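Thioredoxin domain-containing protein (Silicibacter pomeroyi, PDB 3EYT) is of unknown function but has a thioredoxin-like fold of the AhpC/TSA family and is probably an oxidoreductase, perhaps with antioxidant activity. Local coordinates at residues Ile31-Phe36 with Ala64-His69; Gln10-Phe15 with Met78-Leu83; Met38-Cys43 with Arg116-Leu121. All coordinates share one frame; numbering follows the deposited sequence.

From the N terminus, residues 10-15 run into an outermost strand of the central sheet, 11-15, and meet the start of helix 80-89 more than sixty residues later; contact 2 closes this wide loop. Within it lies contact 1, where strand 30-36 pairs with strand 63-69 after the chain has passed through helix 41-57. Contact 3 begins between the two strands of contact 1, at residues 38-43, and closes only at 116-121, so it crosses both other contacts. Contact 1 thus builds the middle of the sheet, contact 2 ties its edge to helix 80-89, and contact 3 brings the start of helix 41-57 against the loop entering strand 120-124.

Contact 1: residues Ile31-Phe36 with Ala64-His69; sequences IVIEAF and AVLGLH
Ala64 starts the pairing through its carbonyl O, which takes the N-H of Val32 in a short and nearly straight bond (N to O 2.8 Å). Val65 follows beside Val32 on the face covered by helix 41-57, and its CA-H makes a CA-H...O contact with Val32 O. The same oxygen receives Leu66 N at 2.9 Å. Leu66 lies on the other face, where its CD1 meets Ile31 CG2 at 4.1 Å, the two side chains crossing obliquely; its carbonyl O in turn accepts the N-H of Glu34. This ladder of parallel bridges joins two central strands of the thioredoxin-like sheet, the flanks of a beta-alpha-beta unit whose crossover is helix 41-57.

Gly67 comes next and faces the edge of the Phe36 ring. A CB there would stand only 3.2 Å from Phe36 CE2, so the ring occupies the room a side chain would need. Leu68 N binds Glu34 O, approaching from 32° outside the carbonyl plane, while Leu68 CB rests on Ile33 CG2 at 3.9 Å. Leu68 O then accepts Phe36 N. At His69 the imidazole sets CD2 over one face of the Phe36 ring, 3.6 Å from CE1, with the two planes inclined at 41°. Phe36 presents that face because CG stands between its backbone N and carbonyl carbon (chi1 71°), which swings the ring across toward strand 63-69. On the imidazole itself, NE2 is hydrogen-bonded to Met38 N, a bond that limits how the ring can turn.

Contact 2: residues Gln10-Phe15 with Met78-Leu83; sequences QIQQWF and MTPISL
Two backbone N-H groups grip Thr79 O in the helix turn that carries Pro80 and Leu83 to the Phe15 ring: Leu83 N at 3.0 Å, and Ser82 N in a weak bond. Thr79 is the N-cap of helix 80-89, and Pro80 opens the first turn. Its pyrrolidine ring fits against the amide end of Gln13, with Pro80 CG 3.4 Å from Gln13 NE2; the two side chains meet at an angle, the amide touching CB and CG. Gln13 reaches so far because its chain is extended beyond CG (chi2 179°). Phe15, two residues on along the same outer strand, turns CZ and CE2 to the helix: CZ lies 3.6 Å from Pro80 O and 4.0 Å from Pro80 CB, and CE2 lies 3.7 Å from Leu83 CD2. Lys84 and Leu87 of the helix continue this cover of Phe15, and Val98 of the adjacent strand lies beside both Phe15 and Leu83. Nearby, Gln12 packs on Pro80 of the third subunit, and Ser82 OG bonds Ala77 O of the second. Across the two segments no hydrogen bond forms, so edge strand and helix are matched chiefly by van der Waals fit.

Contact 3: residues Met38-Cys43 with Arg116-Leu121; sequences MLCPGC and RGTPSL
Cys40 and Cys43 face Thr118 and Pro119 in the arrangement of thioredoxin-type redox sites, set on the thioredoxin fold: a CxxC sequence at the start of a helix, against a loop whose proline follows a cis peptide bond. The pattern is consistent with a redox site, though no such role is established for this protein. The two sulfurs, Cys40 SG and Cys43 SG, are 3.3 Å apart, too far for a disulfide, so no disulfide joins them in this structure.

The van der Waals contacts centre on Cys43 SG. It lies 3.5 Å from Thr118 CB and 3.7 Å from Pro119 CB, while the backbone of Gly42 runs past Pro119 CD. Phe36 of strand 30-36 also lies against Cys43.

Among the polar atoms, Thr118 OG1 stands between its backbone N and carbonyl carbon (chi1 60°), which turns the hydroxyl to the pair of sulfurs, 3.5 Å from Cys40 SG and equally far from Cys43 SG. Cys40 occupies the N-cap position of helix 41-57. Its SG is anti to the backbone N (chi1 157°) and accepts the N-H of Cys43 at 3.6 Å, a capping bond in the first turn of the helix. With an alanine in place of Cys40, the Cys43 N-H would probably lose this cap and the Thr118 hydroxyl one of its two sulfur neighbours.

The loop holds its own shape. Gly117 has backbone angles that would jam a side chain against the carbonyl O of Arg116, and Ser120 OG donates to Gly117 O at 2.7 Å, coming in from 36° above the carbonyl plane.

Contact 1: residues Ile31-Phe36 with Ala64-His69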
ATOM      1  N   ILE C  31     -21.311  22.550   2.856  1.00 20.31           N
ATOM      2  CA  ILE C  31     -20.511  21.341   2.671  1.00 18.76           C
ATOM      3  C   ILE C  31     -20.017  20.845   4.029  1.00 18.21           C
ATOM      4  O   ILE C  31     -19.480  21.634   4.844  1.00 18.04           O
ATOM      5  CB  ILE C  31     -19.314  21.613   1.732  1.00 18.75           C
ATOM      6  CG1 ILE C  31     -19.787  22.309   0.451  1.00 20.05           C
ATOM      7  CG2 ILE C  31     -18.541  20.325   1.424  1.00 16.20           C
ATOM      8  CD1 ILE C  31     -18.661  22.910  -0.358  1.00 22.02           C
ATOM      9  N   VAL C  32     -20.233  19.559   4.291  1.00 16.75           N
ATOM     10  CA  VAL C  32     -19.726  18.916   5.498  1.00 16.36           C
ATOM     11  C   VAL C  32     -18.647  17.948   5.059  1.00 16.02           C
ATOM     12  O   VAL C  32     -18.903  17.060   4.246  1.00 16.31           O
ATOM     13  CB  VAL C  32     -20.837  18.113   6.220  1.00 16.40           C
ATOM     14  CG1 VAL C  32     -20.285  17.408   7.450  1.00 15.11           C
ATOM     15  CG2 VAL C  32     -22.002  19.028   6.605  1.00 17.72           C
ATOM     16  N   ILE C  33     -17.438  18.118   5.582  1.00 16.24           N
ATOM     17  CA  ILE C  33     -16.346  17.205   5.282  1.00 16.99           C
ATOM     18  C   ILE C  33     -15.920  16.432   6.517  1.00 16.24           C
ATOM     19  O   ILE C  33     -15.558  17.013   7.528  1.00 17.07           O
ATOM     20  CB  ILE C  33     -15.117  17.940   4.697  1.00 17.33           C
ATOM     21  CG1 ILE C  33     -15.513  18.798   3.505  1.00 18.34           C
ATOM     22  CG2 ILE C  33     -13.979  16.951   4.287  1.00 17.68           C
ATOM     23  CD1 ILE C  33     -14.343  19.733   2.991  1.00 20.51           C
ATOM     24  N   GLU C  34     -15.923  15.112   6.396  1.00 15.39           N
ATOM     25  CA  GLU C  34     -15.451  14.252   7.466  1.00 15.52           C
ATOM     26  C   GLU C  34     -14.072  13.714   7.068  1.00 14.59           C
ATOM     27  O   GLU C  34     -13.956  12.929   6.122  1.00 15.09           O
ATOM     28  CB  GLU C  34     -16.472  13.126   7.695  1.00 15.85           C
ATOM     29  CG  GLU C  34     -16.066  12.030   8.653  1.00 20.01           C
ATOM     30  CD  GLU C  34     -15.996  12.490  10.104  1.00 24.32           C
ATOM     31  OE1 GLU C  34     -16.631  13.507  10.481  1.00 26.63           O
ATOM     32  OE2 GLU C  34     -15.281  11.823  10.867  1.00 29.56           O
ATOM     33  N   ALA C  35     -13.043  14.161   7.789  1.00 13.67           N
ATOM     34  CA  ALA C  35     -11.668  13.750   7.550  1.00 12.85           C
ATOM     35  C   ALA C  35     -11.405  12.622   8.529  1.00 13.29           C
ATOM     36  O   ALA C  35     -11.638  12.762   9.736  1.00 13.58           O
ATOM     37  CB  ALA C  35     -10.703  14.883   7.786  1.00 11.98           C
ATOM     38  N   PHE C  36     -10.952  11.493   7.999  1.00 13.24           N
ATOM     39  CA  PHE C  36     -10.866  10.283   8.788  1.00 13.57           C
ATOM     40  C   PHE C  36      -9.696   9.432   8.274  1.00 13.59           C
ATOM     41  O   PHE C  36      -9.211   9.620   7.149  1.00 12.04           O
ATOM     42  CB  PHE C  36     -12.197   9.493   8.690  1.00 13.46           C
ATOM     43  CG  PHE C  36     -12.431   8.838   7.334  1.00 15.11           C
ATOM     44  CD1 PHE C  36     -12.168   7.471   7.153  1.00 13.87           C
ATOM     45  CD2 PHE C  36     -12.925   9.587   6.249  1.00 16.07           C
ATOM     46  CE1 PHE C  36     -12.378   6.860   5.901  1.00 14.74           C
ATOM     47  CE2 PHE C  36     -13.143   9.005   5.003  1.00 18.03           C
ATOM     48  CZ  PHE C  36     -12.861   7.623   4.820  1.00 14.00           C
ATOM     49  N   ALA C  64     -23.961  19.043   0.866  1.00 19.94           N
ATOM     50  CA  ALA C  64     -23.052  18.002   0.367  1.00 19.48           C
ATOM     51  C   ALA C  64     -22.271  17.418   1.543  1.00 19.52           C
ATOM     52  O   ALA C  64     -21.778  18.162   2.407  1.00 20.67           O
ATOM     53  CB  ALA C  64     -22.079  18.579  -0.697  1.00 19.65           C
ATOM     54  N   VAL C  65     -22.146  16.096   1.574  1.00 18.06           N
ATOM     55  CA  VAL C  65     -21.346  15.420   2.576  1.00 16.68           C
ATOM     56  C   VAL C  65     -20.244  14.656   1.843  1.00 16.77           C
ATOM     57  O   VAL C  65     -20.521  13.858   0.947  1.00 16.39           O
ATOM     58  CB  VAL C  65     -22.186  14.422   3.437  1.00 16.41           C
ATOM     59  CG1 VAL C  65     -21.281  13.646   4.443  1.00 15.53           C
ATOM     60  CG2 VAL C  65     -23.287  15.136   4.189  1.00 15.09           C
ATOM     61  N   LEU C  66     -19.007  14.926   2.229  1.00 16.41           N
ATOM     62  CA  LEU C  66     -17.806  14.369   1.581  1.00 16.76           C
ATOM     63  C   LEU C  66     -16.968  13.704   2.648  1.00 15.67           C
ATOM     64  O   LEU C  66     -16.871  14.234   3.749  1.00 16.58           O
ATOM     65  CB  LEU C  66     -16.925  15.480   1.001  1.00 15.95           C
ATOM     66  CG  LEU C  66     -17.586  16.461   0.039  1.00 20.05           C
ATOM     67  CD1 LEU C  66     -16.558  17.383  -0.544  1.00 17.65           C
ATOM     68  CD2 LEU C  66     -18.378  15.684  -1.057  1.00 22.00           C
ATOM     69  N   GLY C  67     -16.338  12.583   2.309  1.00 15.77           N
ATOM     70  CA  GLY C  67     -15.313  11.984   3.181  1.00 16.01           C
ATOM     71  C   GLY C  67     -13.940  12.409   2.660  1.00 15.31           C
ATOM     72  O   GLY C  67     -13.739  12.528   1.454  1.00 16.45           O
ATOM     73  N   LEU C  68     -12.988  12.615   3.553  1.00 14.42           N
ATOM     74  CA  LEU C  68     -11.624  12.888   3.134  1.00 14.37           C
ATOM     75  C   LEU C  68     -10.700  11.915   3.885  1.00 13.87           C
ATOM     76  O   LEU C  68     -10.585  11.979   5.114  1.00 13.91           O
ATOM     77  CB  LEU C  68     -11.273  14.351   3.424  1.00 13.54           C
ATOM     78  CG  LEU C  68      -9.843  14.754   3.084  1.00 16.18           C
ATOM     79  CD1 LEU C  68      -9.682  14.790   1.565  1.00 17.30           C
ATOM     80  CD2 LEU C  68      -9.450  16.112   3.704  1.00 15.56           C
ATOM     81  N   HIS C  69     -10.100  10.973   3.153  1.00 12.91           N
ATOM     82  CA  HIS C  69      -9.206   9.978   3.801  1.00 12.56           C
ATOM     83  C   HIS C  69      -7.801  10.588   3.933  1.00 12.95           C
ATOM     84  O   HIS C  69      -7.052  10.738   2.939  1.00 13.57           O
ATOM     85  CB  HIS C  69      -9.184   8.655   3.017  1.00 11.89           C
ATOM     86  CG  HIS C  69      -8.667   7.489   3.821  1.00 11.95           C
ATOM     87  ND1 HIS C  69      -7.785   6.565   3.309  1.00 10.40           N
ATOM     88  CD2 HIS C  69      -8.912   7.108   5.095  1.00 11.82           C
ATOM     89  CE1 HIS C  69      -7.508   5.662   4.234  1.00 10.22           C
ATOM     90  NE2 HIS C  69      -8.187   5.967   5.324  1.00  9.43           N
TER

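Contact 2: residues Gln10-Phe15 with Met78-Leu83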
ATOM      1  N   GLN C  10      -7.083  18.980  -2.278  1.00 15.43           N
ATOM      2  CA  GLN C  10      -6.039  18.365  -3.103  1.00 15.05           C
ATOM      3  C   GLN C  10      -6.171  16.858  -2.954  1.00 14.78           C
ATOM      4  O   GLN C  10      -5.772  16.278  -1.950  1.00 13.07           O
ATOM      5  CB  GLN C  10      -4.641  18.858  -2.696  1.00 15.58           C
ATOM      6  CG  GLN C  10      -4.478  20.414  -2.720  1.00 16.35           C
ATOM      7  CD  GLN C  10      -3.108  20.833  -2.185  1.00 17.74           C
ATOM      8  OE1 GLN C  10      -2.071  20.528  -2.772  1.00 18.49           O
ATOM      9  NE2 GLN C  10      -3.106  21.492  -1.048  1.00 17.92           N
ATOM     10  N   ILE C  11      -6.772  16.244  -3.963  1.00 14.80           N
ATOM     11  CA  ILE C  11      -7.234  14.872  -3.915  1.00 15.15           C
ATOM     12  C   ILE C  11      -6.471  14.073  -4.955  1.00 15.47           C
ATOM     13  O   ILE C  11      -6.172  14.584  -6.045  1.00 15.43           O
ATOM     14  CB  ILE C  11      -8.755  14.797  -4.290  1.00 15.37           C
ATOM     15  CG1 ILE C  11      -9.608  15.634  -3.316  1.00 16.08           C
ATOM     16  CG2 ILE C  11      -9.255  13.352  -4.332  1.00 14.63           C
ATOM     17  CD1 ILE C  11      -9.340  15.293  -1.835  1.00 15.71           C
ATOM     18  N   GLN C  12      -6.137  12.826  -4.604  1.00 15.72           N
ATOM     19  CA  GLN C  12      -5.415  11.912  -5.486  1.00 15.37           C
ATOM     20  C   GLN C  12      -6.402  11.053  -6.314  1.00 15.53           C
ATOM     21  O   GLN C  12      -6.181  10.776  -7.524  1.00 14.34           O
ATOM     22  CB  GLN C  12      -4.535  11.023  -4.627  1.00 16.58           C
ATOM     23  CG  GLN C  12      -3.690  10.031  -5.402  1.00 19.78           C
ATOM     24  CD  GLN C  12      -3.827   8.648  -4.801  1.00 28.31           C
ATOM     25  OE1 GLN C  12      -3.111   8.257  -3.851  1.00 32.94           O
ATOM     26  NE2 GLN C  12      -4.770   7.905  -5.318  1.00 29.23           N
ATOM     27  N   GLN C  13      -7.475  10.623  -5.654  1.00 14.25           N
ATOM     28  CA  GLN C  13      -8.557   9.938  -6.333  1.00 14.98           C
ATOM     29  C   GLN C  13      -9.836   9.974  -5.500  1.00 14.66           C
ATOM     30  O   GLN C  13      -9.788  10.183  -4.294  1.00 13.91           O
ATOM     31  CB  GLN C  13      -8.164   8.497  -6.602  1.00 15.85           C
ATOM     32  CG  GLN C  13      -7.993   7.647  -5.383  1.00 15.82           C
ATOM     33  CD  GLN C  13      -7.625   6.240  -5.807  1.00 20.81           C
ATOM     34  OE1 GLN C  13      -8.489   5.483  -6.184  1.00 18.26           O
ATOM     35  NE2 GLN C  13      -6.334   5.920  -5.811  1.00 21.38           N
ATOM     36  N   TRP C  14     -10.962   9.731  -6.153  1.00 15.35           N
ATOM     37  CA  TRP C  14     -12.292   9.784  -5.547  1.00 15.45           C
ATOM     38  C   TRP C  14     -12.940   8.405  -5.599  1.00 15.83           C
ATOM     39  O   TRP C  14     -12.774   7.686  -6.581  1.00 15.19           O
ATOM     40  CB  TRP C  14     -13.167  10.755  -6.354  1.00 16.16           C
ATOM     41  CG  TRP C  14     -12.946  12.195  -5.964  1.00 17.27           C
ATOM     42  CD1 TRP C  14     -12.193  13.129  -6.640  1.00 17.53           C
ATOM     43  CD2 TRP C  14     -13.461  12.866  -4.794  1.00 16.96           C
ATOM     44  NE1 TRP C  14     -12.240  14.344  -5.972  1.00 17.87           N
ATOM     45  CE2 TRP C  14     -13.001  14.211  -4.844  1.00 18.52           C
ATOM     46  CE3 TRP C  14     -14.309  12.480  -3.741  1.00 17.84           C
ATOM     47  CZ2 TRP C  14     -13.323  15.151  -3.867  1.00 17.39           C
ATOM     48  CZ3 TRP C  14     -14.628  13.428  -2.752  1.00 17.18           C
ATOM     49  CH2 TRP C  14     -14.130  14.747  -2.830  1.00 18.04           C
ATOM     50  N   PHE C  15     -13.635   8.035  -4.530  1.00 15.50           N
ATOM     51  CA  PHE C  15     -14.525   6.867  -4.534  1.00 14.97           C
ATOM     52  C   PHE C  15     -15.969   7.362  -4.450  1.00 15.14           C
ATOM     53  O   PHE C  15     -16.237   8.397  -3.849  1.00 15.23           O
ATOM     54  CB  PHE C  15     -14.207   5.935  -3.349  1.00 15.02           C
ATOM     55  CG  PHE C  15     -12.886   5.199  -3.483  1.00 15.38           C
ATOM     56  CD1 PHE C  15     -12.797   4.025  -4.231  1.00 16.79           C
ATOM     57  CD2 PHE C  15     -11.741   5.675  -2.858  1.00 14.51           C
ATOM     58  CE1 PHE C  15     -11.556   3.358  -4.372  1.00 17.64           C
ATOM     59  CE2 PHE C  15     -10.525   5.012  -2.967  1.00 15.43           C
ATOM     60  CZ  PHE C  15     -10.426   3.847  -3.736  1.00 17.68           C
HETATM   61  N   MSE C  78      -3.182   1.572   4.801  1.00 14.07           N
HETATM   62  CA  MSE C  78      -4.408   2.319   4.526  1.00 14.57           C
HETATM   63  C   MSE C  78      -4.403   2.862   3.093  1.00 15.82           C
HETATM   64  O   MSE C  78      -4.855   3.985   2.860  1.00 16.71           O
HETATM   65  CB  MSE C  78      -4.554   3.483   5.498  1.00 13.92           C
HETATM   66  CG  MSE C  78      -4.558   3.047   6.987  1.00 13.97           C
HETATM   67 SE   MSE C  78      -5.324   4.411   8.079  0.50 10.25          SE
HETATM   68  CE  MSE C  78      -3.947   4.468   9.463  1.00 12.93           C
ATOM     69  N   THR C  79      -3.893   2.067   2.144  1.00 15.40           N
ATOM     70  CA  THR C  79      -3.819   2.496   0.748  1.00 15.82           C
ATOM     71  C   THR C  79      -5.225   2.383   0.082  1.00 15.33           C
ATOM     72  O   THR C  79      -6.158   1.771   0.656  1.00 16.34           O
ATOM     73  CB  THR C  79      -2.826   1.617  -0.039  1.00 15.76           C
ATOM     74  OG1 THR C  79      -3.403   0.307  -0.202  1.00 16.52           O
ATOM     75  CG2 THR C  79      -1.464   1.497   0.672  1.00 16.23           C
ATOM     76  N   PRO C  80      -5.389   2.951  -1.124  1.00 15.79           N
ATOM     77  CA  PRO C  80      -6.715   2.930  -1.731  1.00 15.46           C
ATOM     78  C   PRO C  80      -7.344   1.539  -1.908  1.00 15.74           C
ATOM     79  O   PRO C  80      -8.585   1.434  -1.850  1.00 14.85           O
ATOM     80  CB  PRO C  80      -6.480   3.615  -3.096  1.00 15.81           C
ATOM     81  CG  PRO C  80      -5.430   4.699  -2.762  1.00 16.90           C
ATOM     82  CD  PRO C  80      -4.469   3.902  -1.832  1.00 15.25           C
ATOM     83  N   ILE C  81      -6.544   0.488  -2.135  1.00 15.10           N
ATOM     84  CA  ILE C  81      -7.160  -0.864  -2.292  1.00 15.15           C
ATOM     85  C   ILE C  81      -7.826  -1.238  -0.953  1.00 14.13           C
ATOM     86  O   ILE C  81      -8.913  -1.824  -0.920  1.00 14.02           O
ATOM     87  CB  ILE C  81      -6.160  -1.941  -2.766  1.00 15.50           C
ATOM     88  CG1 ILE C  81      -6.853  -3.276  -3.016  1.00 19.00           C
ATOM     89  CG2 ILE C  81      -5.021  -2.152  -1.760  1.00 18.47           C
ATOM     90  CD1 ILE C  81      -5.947  -4.308  -3.604  1.00 26.60           C
ATOM     91  N   SER C  82      -7.185  -0.859   0.150  1.00 13.28           N
ATOM     92  CA  SER C  82      -7.768  -1.101   1.473  1.00 12.87           C
ATOM     93  C   SER C  82      -8.990  -0.259   1.767  1.00 12.14           C
ATOM     94  O   SER C  82      -9.975  -0.744   2.353  1.00 11.89           O
ATOM     95  CB  SER C  82      -6.713  -0.935   2.564  1.00 13.18           C
ATOM     96  OG  SER C  82      -5.821  -2.041   2.549  1.00 14.80           O
ATOM     97  N   LEU C  83      -8.922   1.016   1.393  1.00 12.99           N
ATOM     98  CA  LEU C  83     -10.032   1.952   1.541  1.00 13.10           C
ATOM     99  C   LEU C  83     -11.261   1.527   0.770  1.00 14.21           C
ATOM    100  O   LEU C  83     -12.360   1.622   1.295  1.00 15.14           O
ATOM    101  CB  LEU C  83      -9.633   3.365   1.067  1.00 13.05           C
ATOM    102  CG  LEU C  83     -10.746   4.424   1.216  1.00 12.30           C
ATOM    103  CD1 LEU C  83     -11.149   4.578   2.688  1.00 10.82           C
ATOM    104  CD2 LEU C  83     -10.323   5.766   0.630  1.00 10.59           C
TER

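Contact 3: residues Met38-Cys43 with Arg116-Leu121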
HETATM    1  N   MSE C  38      -9.118   5.193   8.033  1.00 12.33           N
HETATM    2  CA  MSE C  38      -9.926   3.979   8.107  1.00 12.81           C
HETATM    3  C   MSE C  38      -9.571   3.102   9.312  1.00 13.45           C
HETATM    4  O   MSE C  38     -10.428   2.409   9.822  1.00 14.02           O
HETATM    5  CB  MSE C  38      -9.827   3.195   6.798  1.00 12.82           C
HETATM    6  CG  MSE C  38      -8.406   2.717   6.502  1.00 12.80           C
HETATM    7 SE   MSE C  38      -8.370   1.717   4.820  0.75 18.30          SE
HETATM    8  CE  MSE C  38      -8.943  -0.043   5.530  1.00 13.03           C
ATOM      9  N   LEU C  39      -8.324   3.140   9.778  1.00 13.40           N
ATOM     10  CA  LEU C  39      -7.933   2.338  10.944  1.00 14.68           C
ATOM     11  C   LEU C  39      -7.961   3.092  12.296  1.00 15.67           C
ATOM     12  O   LEU C  39      -7.484   2.595  13.321  1.00 15.51           O
ATOM     13  CB  LEU C  39      -6.547   1.690  10.700  1.00 14.66           C
ATOM     14  CG  LEU C  39      -6.375   0.824   9.444  1.00 15.83           C
ATOM     15  CD1 LEU C  39      -4.976   0.206   9.462  1.00 16.19           C
ATOM     16  CD2 LEU C  39      -7.454  -0.294   9.376  1.00 15.30           C
ATOM     17  N   CYS C  40      -8.547   4.275  12.312  1.00 16.40           N
ATOM     18  CA  CYS C  40      -8.610   5.049  13.537  1.00 17.84           C
ATOM     19  C   CYS C  40      -9.907   4.708  14.272  1.00 16.51           C
ATOM     20  O   CYS C  40     -10.990   4.890  13.730  1.00 16.10           O
ATOM     21  CB  CYS C  40      -8.497   6.523  13.181  1.00 18.10           C
ATOM     22  SG  CYS C  40      -9.167   7.692  14.371  1.00 25.44           S
ATOM     23  N   PRO C  41      -9.797   4.165  15.497  1.00 16.81           N
ATOM     24  CA  PRO C  41     -11.012   3.643  16.143  1.00 16.70           C
ATOM     25  C   PRO C  41     -12.093   4.706  16.337  1.00 17.22           C
ATOM     26  O   PRO C  41     -13.276   4.399  16.167  1.00 17.08           O
ATOM     27  CB  PRO C  41     -10.511   3.073  17.485  1.00 16.66           C
ATOM     28  CG  PRO C  41      -9.059   2.780  17.241  1.00 16.73           C
ATOM     29  CD  PRO C  41      -8.575   3.829  16.246  1.00 15.97           C
ATOM     30  N   GLY C  42     -11.710   5.954  16.633  1.00 17.04           N
ATOM     31  CA  GLY C  42     -12.708   7.026  16.825  1.00 17.29           C
ATOM     32  C   GLY C  42     -13.427   7.388  15.531  1.00 17.80           C
ATOM     33  O   GLY C  42     -14.604   7.741  15.561  1.00 18.81           O
ATOM     34  N   CYS C  43     -12.732   7.325  14.394  1.00 16.62           N
ATOM     35  CA  CYS C  43     -13.370   7.519  13.084  1.00 17.40           C
ATOM     36  C   CYS C  43     -14.426   6.459  12.790  1.00 17.81           C
ATOM     37  O   CYS C  43     -15.495   6.752  12.262  1.00 17.80           O
ATOM     38  CB  CYS C  43     -12.314   7.483  11.956  1.00 17.34           C
ATOM     39  SG  CYS C  43     -11.174   8.888  12.047  1.00 20.69           S
ATOM     40  N   ARG C 116      -5.869  18.758  13.399  1.00 16.98           N
ATOM     41  CA  ARG C 116      -5.136  18.258  14.568  1.00 17.64           C
ATOM     42  C   ARG C 116      -5.075  16.740  14.592  1.00 17.62           C
ATOM     43  O   ARG C 116      -4.330  16.158  15.375  1.00 17.57           O
ATOM     44  CB  ARG C 116      -5.795  18.754  15.855  1.00 18.16           C
ATOM     45  CG  ARG C 116      -5.801  20.278  15.998  1.00 21.52           C
ATOM     46  CD  ARG C 116      -6.435  20.680  17.324  1.00 26.31           C
ATOM     47  NE  ARG C 116      -5.512  20.448  18.446  1.00 33.85           N
ATOM     48  CZ  ARG C 116      -4.496  21.250  18.790  1.00 35.69           C
ATOM     49  NH1 ARG C 116      -4.241  22.366  18.108  1.00 36.79           N
ATOM     50  NH2 ARG C 116      -3.725  20.934  19.828  1.00 35.16           N
ATOM     51  N   GLY C 117      -5.875  16.086  13.757  1.00 16.61           N
ATOM     52  CA  GLY C 117      -5.915  14.616  13.800  1.00 16.13           C
ATOM     53  C   GLY C 117      -7.231  14.220  13.186  1.00 15.73           C
ATOM     54  O   GLY C 117      -7.884  15.048  12.507  1.00 15.14           O
ATOM     55  N   THR C 118      -7.630  12.964  13.414  1.00 15.40           N
ATOM     56  CA  THR C 118      -8.910  12.451  12.910  1.00 15.26           C
ATOM     57  C   THR C 118      -9.640  11.808  14.104  1.00 15.67           C
ATOM     58  O   THR C 118      -8.986  11.312  15.020  1.00 14.79           O
ATOM     59  CB  THR C 118      -8.680  11.348  11.800  1.00 14.71           C
ATOM     60  OG1 THR C 118      -7.926  10.261  12.348  1.00 15.23           O
ATOM     61  CG2 THR C 118      -7.902  11.906  10.630  1.00 16.88           C
ATOM     62  N   PRO C 119     -10.988  11.800  14.091  1.00 15.20           N
ATOM     63  CA  PRO C 119     -11.779  12.440  13.041  1.00 15.20           C
ATOM     64  C   PRO C 119     -11.859  13.960  13.211  1.00 14.67           C
ATOM     65  O   PRO C 119     -11.808  14.480  14.332  1.00 15.36           O
ATOM     66  CB  PRO C 119     -13.177  11.795  13.193  1.00 15.77           C
ATOM     67  CG  PRO C 119     -13.311  11.581  14.705  1.00 14.22           C
ATOM     68  CD  PRO C 119     -11.831  11.188  15.149  1.00 15.15           C
ATOM     69  N   SER C 120     -11.930  14.664  12.091  1.00 14.81           N
ATOM     70  CA  SER C 120     -12.236  16.082  12.103  1.00 15.55           C
ATOM     71  C   SER C 120     -13.423  16.326  11.217  1.00 16.10           C
ATOM     72  O   SER C 120     -13.569  15.694  10.167  1.00 16.87           O
ATOM     73  CB  SER C 120     -11.037  16.912  11.633  1.00 14.76           C
ATOM     74  OG  SER C 120      -9.998  16.761  12.583  1.00 15.29           O
ATOM     75  N   LEU C 121     -14.264  17.260  11.631  1.00 16.64           N
ATOM     76  CA  LEU C 121     -15.420  17.601  10.847  1.00 17.50           C
ATOM     77  C   LEU C 121     -15.312  19.076  10.481  1.00 17.98           C
ATOM     78  O   LEU C 121     -15.111  19.928  11.371  1.00 18.51           O
ATOM     79  CB  LEU C 121     -16.713  17.251  11.606  1.00 18.14           C
ATOM     80  CG  LEU C 121     -17.974  17.258  10.697  1.00 21.40           C
ATOM     81  CD1 LEU C 121     -19.013  16.299  11.115  1.00 24.16           C
ATOM     82  CD2 LEU C 121     -18.559  18.647  10.620  1.00 21.89           C
TER